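Local coordinates for fimbrial subunit type 1 (Actinomyces oris, PDB 3UXF), which serves as the major structural subunit of the cell-wall-anchored fimbriae on the bacterial surface, at residues V47-Q52 with V140-T145; V212-G217 with G279-S284; P240-V245 with T256-I261. All blocks are in the same frame, centred on the assembly; numbering follows the deposited sequence. Where two conformers were deposited one is given.

Interaction 1: V47-Q52 with V140-T145; sequences VHKCEQ and VSETRT
Lys-49 and Glu-142 carry the polar half of this contact. The ammonium nitrogen NZ of Lys-49 lies 2.7 Å from OE1 of Glu-142, a salt bridge that uses the syn lone pair of OE1, on the side of the other oxygen. The two side chains cross at about a right angle. Glu-142 leaves its strand with CG anti to the backbone N (chi1 -175°) and runs straight on from there, whereas the lysine chain bends at chi2 (70°) before it extends to the carboxylate. Both carboxylate oxygens are engaged, because OG1 of Thr-145 donates to OE2 of Glu-142 at 2.7 Å, from the anti side and 23° out of the carboxylate plane. Further hydrogen bonds join Lys-49 NZ to the carbonyl of Ile-150 and Glu-142 OE1 to the amide of Ala-152. This network pins the carboxylate from several directions and gives the buried lysine nitrogen polar company, which would probably favour the charged pair.

The apolar half is a looser methyl contact: CG2 of Val-47 stands 4.4 Å from CG1 of Val-140. Phe-79 of strand 78-84 touches both Val-47 and Glu-142, one from each segment.

The backbones lie too far apart for strand pairing, with the CA atoms of Val-47 and Val-140 separated by 9.1 Å. Strands 44-48 and 136-144 indeed belong to different sheets. The valines pack between these sheets as in a beta sandwich, here in the N-terminal D1 domain of a Gram-positive pilin, and the salt bridge lies just past the end of strand 44-48.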
ATOM      1  N   VAL A  47     -11.578  17.099 -19.630  1.00 13.46           N
ATOM      2  CA  VAL A  47     -10.456  16.383 -19.002  1.00 13.91           C
ATOM      3  C   VAL A  47     -11.042  15.318 -18.066  1.00 13.60           C
ATOM      4  O   VAL A  47     -11.883  15.645 -17.243  1.00 15.10           O
ATOM      5  CB  VAL A  47      -9.601  17.396 -18.204  1.00 14.64           C
ATOM      6  CG1 VAL A  47      -8.333  16.729 -17.578  1.00 16.58           C
ATOM      7  CG2 VAL A  47      -9.174  18.555 -19.121  1.00 17.03           C
ATOM      8  N   HIS A  48     -10.630  14.061 -18.251  1.00 14.82           N
ATOM      9  CA  HIS A  48     -11.156  12.943 -17.461  1.00 16.54           C
ATOM     10  C   HIS A  48     -10.136  12.613 -16.361  1.00 14.19           C
ATOM     11  O   HIS A  48      -9.031  12.166 -16.668  1.00 16.92           O
ATOM     12  CB  HIS A  48     -11.332  11.733 -18.364  1.00 18.55           C
ATOM     13  CG  HIS A  48     -12.411  11.897 -19.394  1.00 18.50           C
ATOM     14  ND1 HIS A  48     -13.605  11.208 -19.343  1.00 20.70           N
ATOM     15  CD2 HIS A  48     -12.479  12.685 -20.499  1.00 18.05           C
ATOM     16  CE1 HIS A  48     -14.363  11.564 -20.365  1.00 23.14           C
ATOM     17  NE2 HIS A  48     -13.702  12.457 -21.079  1.00 19.30           N
ATOM     18  N   LYS A  49     -10.500  12.868 -15.100  1.00 14.41           N
ATOM     19  CA  LYS A  49      -9.597  12.619 -13.979  1.00 16.74           C
ATOM     20  C   LYS A  49      -9.952  11.268 -13.349  1.00 20.12           C
ATOM     21  O   LYS A  49     -11.083  11.055 -12.904  1.00 20.23           O
ATOM     22  CB  LYS A  49      -9.704  13.747 -12.953  1.00 16.30           C
ATOM     23  CG  LYS A  49      -8.828  13.514 -11.690  1.00 16.71           C
ATOM     24  CD  LYS A  49      -7.339  13.642 -12.013  1.00 16.31           C
ATOM     25  CE  LYS A  49      -6.494  13.290 -10.742  1.00 13.89           C
ATOM     26  NZ  LYS A  49      -5.066  13.500 -11.030  1.00 15.74           N
ATOM     27  N   CYS A  50      -8.971  10.370 -13.354  1.00 16.48           N
ATOM     28  CA  CYS A  50      -9.155   8.979 -12.935  1.00 20.90           C
ATOM     29  C   CYS A  50      -8.095   8.621 -11.906  1.00 22.43           C
ATOM     30  O   CYS A  50      -6.990   9.136 -11.944  1.00 21.56           O
ATOM     31  CB  CYS A  50      -8.995   8.057 -14.152  1.00 26.10           C
ATOM     32  SG  CYS A  50     -10.095   8.466 -15.547  1.00 29.71           S
ATOM     33  N   GLU A  51      -8.421   7.708 -10.993  1.00 21.38           N
ATOM     34  CA  GLU A  51      -7.470   7.327  -9.945  1.00 23.70           C
ATOM     35  C   GLU A  51      -6.223   6.663 -10.512  1.00 24.90           C
ATOM     36  O   GLU A  51      -5.116   6.926 -10.041  1.00 25.35           O
ATOM     37  CB  GLU A  51      -8.125   6.353  -8.955  1.00 25.00           C
ATOM     38  CG  GLU A  51      -9.171   6.964  -8.093  1.00 25.86           C
ATOM     39  CD  GLU A  51      -9.538   6.062  -6.896  1.00 34.99           C
ATOM     40  OE1 GLU A  51      -8.889   5.008  -6.723  1.00 36.50           O
ATOM     41  OE2 GLU A  51     -10.469   6.404  -6.139  1.00 37.31           O
ATOM     42  N   GLN A  52      -6.430   5.793 -11.502  1.00 27.13           N
ATOM     43  CA  GLN A  52      -5.367   5.027 -12.155  1.00 30.31           C
ATOM     44  C   GLN A  52      -5.220   5.382 -13.621  1.00 32.64           C
ATOM     45  O   GLN A  52      -6.213   5.560 -14.332  1.00 33.15           O
ATOM     46  CB  GLN A  52      -5.669   3.522 -12.075  1.00 31.37           C
ATOM     47  CG  GLN A  52      -5.552   2.960 -10.681  1.00 41.07           C
ATOM     48  CD  GLN A  52      -4.190   3.221 -10.079  1.00 46.75           C
ATOM     49  OE1 GLN A  52      -4.082   3.574  -8.901  1.00 52.96           O
ATOM     50  NE2 GLN A  52      -3.136   3.054 -10.884  1.00 46.95           N
ATOM     51  N   VAL A 140      -2.433  22.588 -20.010  1.00 13.97           N
ATOM     52  CA  VAL A 140      -3.377  22.116 -19.005  1.00 14.41           C
ATOM     53  C   VAL A 140      -2.631  21.635 -17.779  1.00 13.48           C
ATOM     54  O   VAL A 140      -1.743  20.774 -17.887  1.00 14.96           O
ATOM     55  CB  VAL A 140      -4.237  20.979 -19.563  1.00 14.51           C
ATOM     56  CG1 VAL A 140      -5.321  20.555 -18.546  1.00 14.62           C
ATOM     57  CG2 VAL A 140      -4.867  21.409 -20.908  1.00 14.25           C
ATOM     58  N   SER A 141      -2.987  22.170 -16.626  1.00 13.94           N
ATOM     59  CA  SER A 141      -2.285  21.815 -15.397  1.00 15.13           C
ATOM     60  C   SER A 141      -3.266  21.544 -14.260  1.00 15.15           C
ATOM     61  O   SER A 141      -4.260  22.257 -14.072  1.00 14.70           O
ATOM     62  CB  SER A 141      -1.325  22.947 -15.026  1.00 15.07           C
ATOM     63  OG  SER A 141      -0.612  22.621 -13.835  1.00 21.22           O
ATOM     64  N   GLU A 142      -2.984  20.511 -13.469  1.00 14.27           N
ATOM     65  CA  GLU A 142      -3.790  20.275 -12.288  1.00 14.71           C
ATOM     66  C   GLU A 142      -3.329  21.185 -11.161  1.00 16.06           C
ATOM     67  O   GLU A 142      -2.210  21.051 -10.668  1.00 19.21           O
ATOM     68  CB  GLU A 142      -3.662  18.808 -11.860  1.00 13.71           C
ATOM     69  CG  GLU A 142      -4.560  18.422 -10.713  1.00 15.78           C
ATOM     70  CD  GLU A 142      -4.551  16.910 -10.471  1.00 16.08           C
ATOM     71  OE1 GLU A 142      -4.538  16.138 -11.449  1.00 16.54           O
ATOM     72  OE2 GLU A 142      -4.596  16.495  -9.299  1.00 17.63           O
ATOM     73  N   THR A 143      -4.173  22.138 -10.781  1.00 15.21           N
ATOM     74  CA  THR A 143      -3.728  23.218  -9.900  1.00 14.76           C
ATOM     75  C   THR A 143      -4.245  23.146  -8.464  1.00 17.83           C
ATOM     76  O   THR A 143      -3.810  23.937  -7.605  1.00 20.66           O
ATOM     77  CB  THR A 143      -4.107  24.591 -10.494  1.00 17.48           C
ATOM     78  OG1 THR A 143      -5.472  24.556 -10.935  1.00 16.66           O
ATOM     79  CG2 THR A 143      -3.198  24.918 -11.683  1.00 19.49           C
ATOM     80  N   ARG A 144      -5.216  22.268  -8.215  1.00 17.01           N
ATOM     81  CA  ARG A 144      -5.551  21.910  -6.826  1.00 19.81           C
ATOM     82  C   ARG A 144      -5.892  20.440  -6.734  1.00 19.96           C
ATOM     83  O   ARG A 144      -6.775  19.945  -7.449  1.00 19.18           O
ATOM     84  CB  ARG A 144      -6.711  22.736  -6.247  1.00 19.55           C
ATOM     85  CG  ARG A 144      -6.788  22.548  -4.727  1.00 27.71           C
ATOM     86  CD  ARG A 144      -7.995  23.188  -4.072  1.00 28.49           C
ATOM     87  NE  ARG A 144      -9.231  22.951  -4.810  1.00 28.38           N
ATOM     88  CZ  ARG A 144      -9.923  21.809  -4.820  1.00 28.15           C
ATOM     89  NH1 ARG A 144      -9.519  20.737  -4.137  1.00 27.29           N
ATOM     90  NH2 ARG A 144     -11.034  21.742  -5.543  1.00 30.48           N
ATOM     91  N   THR A 145      -5.216  19.754  -5.805  1.00 19.71           N
ATOM     92  CA  THR A 145      -5.265  18.314  -5.722  1.00 16.92           C
ATOM     93  C   THR A 145      -5.476  17.950  -4.267  1.00 18.35           C
ATOM     94  O   THR A 145      -4.655  18.330  -3.458  1.00 19.50           O
ATOM     95  CB  THR A 145      -3.918  17.713  -6.157  1.00 19.36           C
ATOM     96  OG1 THR A 145      -3.573  18.173  -7.485  1.00 20.54           O
ATOM     97  CG2 THR A 145      -3.967  16.187  -6.146  1.00 18.81           C
TER

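Interaction 2: V212-G217 with G279-S284; sequences VDYPGG and GRRKAS
Tyr-214 reaches from its loop to the flank of helix 277-288, where its ring meets Arg-281 with the ring and guanidinium planes 69° apart. The phenol is approached by the arginine twice. NH1 of Arg-281 donates to OH of Tyr-214 over 2.9 Å with an N-H...O angle of 156°, and the oxygen lies only 6° out of the guanidinium plane. Lower on the same side chain, CG of Arg-281 sits at the ring edge, 3.7 Å from CE1 of Tyr-214. A bend at chi3 turns the guanidinium toward the phenol while CG stays at the ring edge. The guanidinium is held mainly by the helix itself, through salt bridges to Glu-278 and Glu-285, while Arg-219 makes a cation-pi contact with the tyrosine.

Ser-284, one turn along, offers its CB to two partners: CD1 of Tyr-214 and CG2 of Val-212, each at 3.8 Å. Its hydroxyl turns back along the helix and donates to the carbonyl oxygen of Arg-280 at 2.8 Å, and also receives the amide of Ile-220. A water bridges the backbones, accepting from Val-212 N at 2.8 Å and donating to Ser-284 O.

Gly-217 has the positive phi that suits glycine. A loop, closed by an Asx motif from Asp-213 OD1 to Gly-216 N and a type I beta turn from Tyr-214 to Gly-217, is thus held to the side of helix 277-288 by Tyr-214 and Val-212.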
ATOM      1  N   VAL A 212      11.770  15.407 -11.643  1.00 19.74           N
ATOM      2  CA  VAL A 212      12.038  16.844 -11.726  1.00 21.31           C
ATOM      3  C   VAL A 212      13.225  17.016 -12.677  1.00 24.57           C
ATOM      4  O   VAL A 212      13.890  16.033 -12.983  1.00 21.19           O
ATOM      5  CB  VAL A 212      12.374  17.481 -10.370  1.00 21.77           C
ATOM      6  CG1 VAL A 212      11.206  17.289  -9.373  1.00 21.46           C
ATOM      7  CG2 VAL A 212      13.676  16.912  -9.801  1.00 21.80           C
ATOM      8  N   ASP A 213      13.480  18.251 -13.136  1.00 23.71           N
ATOM      9  CA  ASP A 213      14.522  18.513 -14.135  1.00 23.93           C
ATOM     10  C   ASP A 213      15.867  18.619 -13.461  1.00 22.88           C
ATOM     11  O   ASP A 213      16.409  19.715 -13.221  1.00 22.41           O
ATOM     12  CB  ASP A 213      14.203  19.793 -14.931  1.00 24.68           C
ATOM     13  CG  ASP A 213      15.363  20.231 -15.826  1.00 31.96           C
ATOM     14  OD1 ASP A 213      16.160  19.363 -16.270  1.00 29.63           O
ATOM     15  OD2 ASP A 213      15.472  21.455 -16.081  1.00 36.08           O
ATOM     16  N   TYR A 214      16.402  17.457 -13.101  1.00 21.73           N
ATOM     17  CA  TYR A 214      17.610  17.432 -12.326  1.00 23.46           C
ATOM     18  C   TYR A 214      18.782  18.195 -12.986  1.00 22.36           C
ATOM     19  O   TYR A 214      19.442  19.000 -12.338  1.00 25.19           O
ATOM     20  CB  TYR A 214      17.972  15.971 -11.984  1.00 21.74           C
ATOM     21  CG  TYR A 214      19.159  15.936 -11.087  1.00 21.27           C
ATOM     22  CD1 TYR A 214      19.019  16.081  -9.710  1.00 19.15           C
ATOM     23  CD2 TYR A 214      20.448  15.806 -11.606  1.00 20.20           C
ATOM     24  CE1 TYR A 214      20.104  16.092  -8.890  1.00 19.46           C
ATOM     25  CE2 TYR A 214      21.543  15.837 -10.791  1.00 18.89           C
ATOM     26  CZ  TYR A 214      21.377  15.961  -9.430  1.00 17.66           C
ATOM     27  OH  TYR A 214      22.438  15.996  -8.592  1.00 19.60           O
ATOM     28  N   PRO A 215      19.022  17.957 -14.283  1.00 27.80           N
ATOM     29  CA  PRO A 215      20.195  18.644 -14.832  1.00 30.69           C
ATOM     30  C   PRO A 215      20.013  20.161 -14.882  1.00 31.77           C
ATOM     31  O   PRO A 215      21.000  20.901 -14.798  1.00 33.27           O
ATOM     32  CB  PRO A 215      20.362  18.028 -16.228  1.00 31.51           C
ATOM     33  CG  PRO A 215      19.188  17.200 -16.490  1.00 29.65           C
ATOM     34  CD  PRO A 215      18.476  16.937 -15.189  1.00 27.03           C
ATOM     35  N   GLY A 216      18.759  20.602 -14.954  1.00 32.96           N
ATOM     36  CA  GLY A 216      18.425  22.022 -14.916  1.00 31.55           C
ATOM     37  C   GLY A 216      18.537  22.695 -13.555  1.00 34.50           C
ATOM     38  O   GLY A 216      18.460  23.925 -13.429  1.00 34.95           O
ATOM     39  N   GLY A 217      18.710  21.892 -12.514  1.00 26.21           N
ATOM     40  CA  GLY A 217      18.889  22.445 -11.188  1.00 26.21           C
ATOM     41  C   GLY A 217      17.701  22.209 -10.277  1.00 24.06           C
ATOM     42  O   GLY A 217      17.785  22.560  -9.097  1.00 27.68           O
ATOM     43  N   GLY A 279      19.592  13.359   0.567  1.00 17.19           N
ATOM     44  CA  GLY A 279      18.711  12.273   0.157  1.00 16.35           C
ATOM     45  C   GLY A 279      17.731  12.684  -0.923  1.00 15.62           C
ATOM     46  O   GLY A 279      17.455  11.939  -1.864  1.00 14.98           O
ATOM     47  N   ARG A 280      17.217  13.913  -0.838  1.00 15.40           N
ATOM     48  CA  ARG A 280      16.346  14.379  -1.875  1.00 16.25           C
ATOM     49  C   ARG A 280      17.067  14.535  -3.208  1.00 16.27           C
ATOM     50  O   ARG A 280      16.497  14.249  -4.273  1.00 18.28           O
ATOM     51  CB  ARG A 280      15.708  15.708  -1.475  1.00 15.28           C
ATOM     52  CG  ARG A 280      14.724  15.574  -0.304  1.00 16.33           C
ATOM     53  CD  ARG A 280      13.968  16.934  -0.082  1.00 19.49           C
ATOM     54  NE  ARG A 280      14.845  18.085   0.165  1.00 22.55           N
ATOM     55  CZ  ARG A 280      15.227  18.496   1.374  1.00 24.69           C
ATOM     56  NH1 ARG A 280      14.823  17.851   2.459  1.00 23.91           N
ATOM     57  NH2 ARG A 280      16.017  19.561   1.508  1.00 24.43           N
ATOM     58  N   ARG A 281      18.324  14.946  -3.121  1.00 15.45           N
ATOM     59  CA  ARG A 281      19.129  15.106  -4.326  1.00 16.98           C
ATOM     60  C   ARG A 281      19.344  13.735  -4.967  1.00 15.86           C
ATOM     61  O   ARG A 281      19.128  13.555  -6.167  1.00 16.51           O
ATOM     62  CB  ARG A 281      20.464  15.784  -4.012  1.00 17.41           C
ATOM     63  CG  ARG A 281      21.234  16.110  -5.340  1.00 17.54           C
ATOM     64  CD  ARG A 281      22.753  16.190  -5.138  1.00 20.42           C
ATOM     65  NE  ARG A 281      23.281  14.912  -4.650  1.00 18.63           N
ATOM     66  CZ  ARG A 281      23.456  13.837  -5.404  1.00 18.65           C
ATOM     67  NH1 ARG A 281      23.172  13.862  -6.695  1.00 19.54           N
ATOM     68  NH2 ARG A 281      23.919  12.708  -4.845  1.00 15.97           N
ATOM     69  N   LYS A 282      19.682  12.728  -4.151  1.00 17.06           N
ATOM     70  CA  LYS A 282      19.851  11.406  -4.712  1.00 16.49           C
ATOM     71  C   LYS A 282      18.567  10.915  -5.355  1.00 16.83           C
ATOM     72  O   LYS A 282      18.592  10.334  -6.434  1.00 15.75           O
ATOM     73  CB  LYS A 282      20.291  10.411  -3.625  1.00 15.13           C
ATOM     74  CG  LYS A 282      21.703  10.540  -3.119  1.00 16.15           C
ATOM     75  CD  LYS A 282      21.961   9.353  -2.200  1.00 17.55           C
ATOM     76  CE  LYS A 282      23.407   9.193  -1.745  1.00 15.69           C
ATOM     77  NZ  LYS A 282      23.940  10.234  -0.812  1.00 18.98           N
ATOM     78  N   ALA A 283      17.424  11.096  -4.676  1.00 14.32           N
ATOM     79  CA  ALA A 283      16.178  10.683  -5.265  1.00 15.52           C
ATOM     80  C   ALA A 283      15.833  11.422  -6.569  1.00 15.85           C
ATOM     81  O   ALA A 283      15.310  10.814  -7.495  1.00 18.16           O
ATOM     82  CB  ALA A 283      15.031  10.798  -4.246  1.00 17.21           C
ATOM     83  N   SER A 284      16.029  12.740  -6.588  1.00 16.05           N
ATOM     84  CA  SER A 284      15.714  13.537  -7.764  1.00 18.13           C
ATOM     85  C   SER A 284      16.491  12.993  -8.971  1.00 18.56           C
ATOM     86  O   SER A 284      15.937  12.777 -10.045  1.00 19.32           O
ATOM     87  CB  SER A 284      16.103  14.992  -7.512  1.00 19.42           C
ATOM     88  OG  SER A 284      15.359  15.543  -6.433  1.00 19.69           O
TER
HETATM   89  O   HOH W   1      13.414  13.434 -10.439  1.00 20.55           O

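Interaction 3: P240-V245 with T256-I261; sequences PVVKIV and TDYTLI
Val-242 and Tyr-258 form the tight part of the contact. Methyl CG2 of Val-242 lies 3.5 Å from the centroid of the Tyr-258 ring and only 13° off its normal, a CH-pi contact over the centre of one face. The two side chains slide past each other in opposite directions. With CG of Tyr-258 between its backbone N and carbonyl carbon (chi1 64°), the ring stands up from its strand to meet this methyl. Val-242 also touches Ile-273 of strand 269-275, beside strand 258-264, and Leu-296 of strand 295-302, beside strand 241-245.

A second apolar pair, Pro-240 and Leu-260, is partly exposed, unlike buried Val-242 and Tyr-258. CG of Pro-240 rests 3.7 Å from CD2 of Leu-260, the proline ring and the leucine side chain crossing at about a right angle.

At the phenol end the character changes, and water replaces direct packing. One water donates to the carbonyl oxygen of Pro-240 at 2.7 Å and lies 2.6 Å from OH of Tyr-258, in line with the ring edge. Another accepts from the amide of Val-242 at 2.9 Å and sits 2.8 Å from the same OH. The hydroxyl is thus anchored through two waters to backbone groups of Pro-240 and Val-242, without a direct bond to residues 240-245.

The CA atoms of Val-242 and Tyr-258 are 8.2 Å apart, and strands 241-245 and 258-264 belong to separate sheets. Such packing of side chains between two sheets is the hallmark of a beta sandwich, here in the middle part of the pilin.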
ATOM      1  N   PRO A 240      15.031   0.888  10.711  1.00 12.02           N
ATOM      2  CA  PRO A 240      14.674   1.078   9.300  1.00 12.26           C
ATOM      3  C   PRO A 240      15.851   0.843   8.343  1.00 11.32           C
ATOM      4  O   PRO A 240      17.016   1.124   8.704  1.00 13.56           O
ATOM      5  CB  PRO A 240      14.274   2.551   9.220  1.00 13.17           C
ATOM      6  CG  PRO A 240      14.830   3.183  10.481  1.00 20.07           C
ATOM      7  CD  PRO A 240      14.898   2.128  11.508  1.00 14.28           C
ATOM      8  N   VAL A 241      15.506   0.400   7.124  1.00 11.54           N
ATOM      9  CA  VAL A 241      16.429   0.330   6.008  1.00 10.66           C
ATOM     10  C   VAL A 241      15.734   1.079   4.880  1.00 11.90           C
ATOM     11  O   VAL A 241      14.545   0.852   4.632  1.00 12.41           O
ATOM     12  CB  VAL A 241      16.707  -1.115   5.586  1.00 11.81           C
ATOM     13  CG1 VAL A 241      17.603  -1.119   4.361  1.00 12.96           C
ATOM     14  CG2 VAL A 241      17.403  -1.833   6.715  1.00 15.49           C
ATOM     15  N   VAL A 242      16.451   2.002   4.243  1.00 10.83           N
ATOM     16  CA  VAL A 242      15.891   2.826   3.177  1.00 10.53           C
ATOM     17  C   VAL A 242      16.734   2.649   1.928  1.00 11.69           C
ATOM     18  O   VAL A 242      17.951   2.770   1.978  1.00 12.61           O
ATOM     19  CB  VAL A 242      15.872   4.323   3.542  1.00 10.25           C
ATOM     20  CG1 VAL A 242      15.199   5.142   2.432  1.00 12.79           C
ATOM     21  CG2 VAL A 242      15.125   4.504   4.890  1.00 12.82           C
ATOM     22  N   LYS A 243      16.071   2.356   0.827  1.00 10.62           N
ATOM     23  CA  LYS A 243      16.753   2.133  -0.454  1.00 10.62           C
ATOM     24  C   LYS A 243      16.087   2.897  -1.569  1.00 11.92           C
ATOM     25  O   LYS A 243      14.903   3.231  -1.504  1.00 12.03           O
ATOM     26  CB  LYS A 243      16.689   0.656  -0.841  1.00 12.68           C
ATOM     27  CG  LYS A 243      17.335  -0.299   0.209  1.00 12.07           C
ATOM     28  CD  LYS A 243      17.287  -1.717  -0.312  1.00 14.51           C
ATOM     29  CE  LYS A 243      18.015  -2.635   0.635  1.00 18.52           C
ATOM     30  NZ  LYS A 243      18.065  -4.012   0.040  1.00 24.33           N
ATOM     31  N   ILE A 244      16.833   3.105  -2.644  1.00 10.74           N
ATOM     32  CA  ILE A 244      16.199   3.475  -3.902  1.00 11.15           C
ATOM     33  C   ILE A 244      16.258   2.210  -4.739  1.00 15.49           C
ATOM     34  O   ILE A 244      17.344   1.677  -4.953  1.00 17.40           O
ATOM     35  CB  ILE A 244      16.954   4.619  -4.583  1.00 11.83           C
ATOM     36  CG1 ILE A 244      16.943   5.876  -3.712  1.00 15.45           C
ATOM     37  CG2 ILE A 244      16.297   4.938  -5.964  1.00 15.27           C
ATOM     38  CD1 ILE A 244      17.750   7.054  -4.318  1.00 15.59           C
ATOM     39  N   VAL A 245      15.097   1.715  -5.173  1.00 14.22           N
ATOM     40  CA  VAL A 245      15.006   0.455  -5.922  1.00 14.41           C
ATOM     41  C   VAL A 245      14.627   0.718  -7.357  1.00 18.48           C
ATOM     42  O   VAL A 245      14.246   1.815  -7.700  1.00 20.01           O
ATOM     43  CB  VAL A 245      14.024  -0.561  -5.290  1.00 15.35           C
ATOM     44  CG1 VAL A 245      14.491  -0.902  -3.848  1.00 17.89           C
ATOM     45  CG2 VAL A 245      12.598  -0.048  -5.258  1.00 17.95           C
ATOM     46  N   THR A 256      22.861  11.024   6.863  1.00 17.45           N
ATOM     47  CA  THR A 256      23.291  11.564   5.570  1.00 17.89           C
ATOM     48  C   THR A 256      22.120  11.769   4.612  1.00 16.68           C
ATOM     49  O   THR A 256      21.954  12.850   4.041  1.00 16.63           O
ATOM     50  CB  THR A 256      24.312  10.622   4.925  1.00 19.94           C
ATOM     51  OG1 THR A 256      25.413  10.475   5.831  1.00 22.21           O
ATOM     52  CG2 THR A 256      24.786  11.180   3.582  1.00 20.88           C
ATOM     53  N   ASP A 257      21.293  10.732   4.435  1.00 16.04           N
ATOM     54  CA  ASP A 257      20.278  10.749   3.390  1.00 14.24           C
ATOM     55  C   ASP A 257      18.841  10.876   3.908  1.00 13.49           C
ATOM     56  O   ASP A 257      17.940  11.320   3.185  1.00 15.34           O
ATOM     57  CB  ASP A 257      20.382   9.473   2.560  1.00 15.95           C
ATOM     58  CG  ASP A 257      21.720   9.369   1.840  1.00 16.60           C
ATOM     59  OD1 ASP A 257      22.152  10.375   1.228  1.00 16.82           O
ATOM     60  OD2 ASP A 257      22.331   8.288   1.857  1.00 16.30           O
ATOM     61  N   TYR A 258      18.635  10.420   5.135  1.00 14.64           N
ATOM     62  CA  TYR A 258      17.291  10.526   5.712  1.00 16.16           C
ATOM     63  C   TYR A 258      17.385  10.533   7.208  1.00 16.90           C
ATOM     64  O   TYR A 258      18.418  10.178   7.785  1.00 17.50           O
ATOM     65  CB  TYR A 258      16.413   9.328   5.289  1.00 15.35           C
ATOM     66  CG  TYR A 258      16.914   7.997   5.802  1.00 14.93           C
ATOM     67  CD1 TYR A 258      16.508   7.508   7.038  1.00 13.78           C
ATOM     68  CD2 TYR A 258      17.822   7.232   5.063  1.00 13.85           C
ATOM     69  CE1 TYR A 258      16.956   6.284   7.511  1.00 14.40           C
ATOM     70  CE2 TYR A 258      18.280   6.019   5.525  1.00 12.75           C
ATOM     71  CZ  TYR A 258      17.865   5.564   6.756  1.00 13.67           C
ATOM     72  OH  TYR A 258      18.337   4.354   7.201  1.00 16.09           O
ATOM     73  N   THR A 259      16.325  10.971   7.878  0.61 15.42           N
ATOM     74  CA  THR A 259      16.232  10.750   9.319  0.61 17.30           C
ATOM     75  C   THR A 259      14.865  10.130   9.641  0.61 14.44           C
ATOM     76  O   THR A 259      13.856  10.476   8.980  0.61 14.71           O
ATOM     77  CB  THR A 259      16.492  12.059  10.133  0.61 19.70           C
ATOM     78  OG1 THR A 259      15.279  12.755  10.370  0.61 19.00           O
ATOM     79  CG2 THR A 259      17.375  13.018   9.391  0.61 18.14           C
ATOM     80  N   LEU A 260      14.849   9.225  10.627  1.00 15.29           N
ATOM     81  CA  LEU A 260      13.617   8.606  11.113  1.00 15.84           C
ATOM     82  C   LEU A 260      13.114   9.452  12.270  1.00 16.67           C
ATOM     83  O   LEU A 260      13.874   9.717  13.206  1.00 18.13           O
ATOM     84  CB  LEU A 260      13.844   7.182  11.631  1.00 15.43           C
ATOM     85  CG  LEU A 260      12.652   6.547  12.376  1.00 13.30           C
ATOM     86  CD1 LEU A 260      11.407   6.308  11.519  1.00 13.45           C
ATOM     87  CD2 LEU A 260      13.069   5.193  12.985  1.00 14.34           C
ATOM     88  N   ILE A 261      11.868   9.908  12.179  1.00 11.26           N
ATOM     89  CA  ILE A 261      11.247  10.681  13.263  1.00 13.08           C
ATOM     90  C   ILE A 261      10.015   9.947  13.764  1.00 13.93           C
ATOM     91  O   ILE A 261       9.076   9.776  12.991  1.00 12.74           O
ATOM     92  CB  ILE A 261      10.845  12.064  12.760  1.00 16.02           C
ATOM     93  CG1 ILE A 261      12.070  12.740  12.144  1.00 17.31           C
ATOM     94  CG2 ILE A 261      10.227  12.919  13.888  1.00 17.91           C
ATOM     95  CD1 ILE A 261      11.698  13.866  11.214  1.00 20.96           C
TER
HETATM   96  O   HOH W   2      17.990   3.513   9.589  1.00 21.86           O
HETATM   97  O   HOH W   3      19.120   2.583   5.235  1.00 13.49           O

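In the fold
Interaction 1 closes first along the chain, joining two sheets of the N-terminal D1 region. Interaction 2 opens later, and interaction 3 is nested inside its loop. The centres of interactions 2 and 3 are about 17 Å apart and the two touch: NZ of Lys-282 makes a salt bridge of 2.7 Å with OD1 of Asp-257, and CD1 of Ile-244 packs against the backbone at Ala-283. Helix 277-288 therefore connects the docked loop to strand 241-245 and the loop leading into strand 258-264. Interaction 1 stays separate, its centre about 24 Å from that of interaction 2 and about 30 Å from that of interaction 3, consistent with an elongated pilin built of successive beta-rich domains.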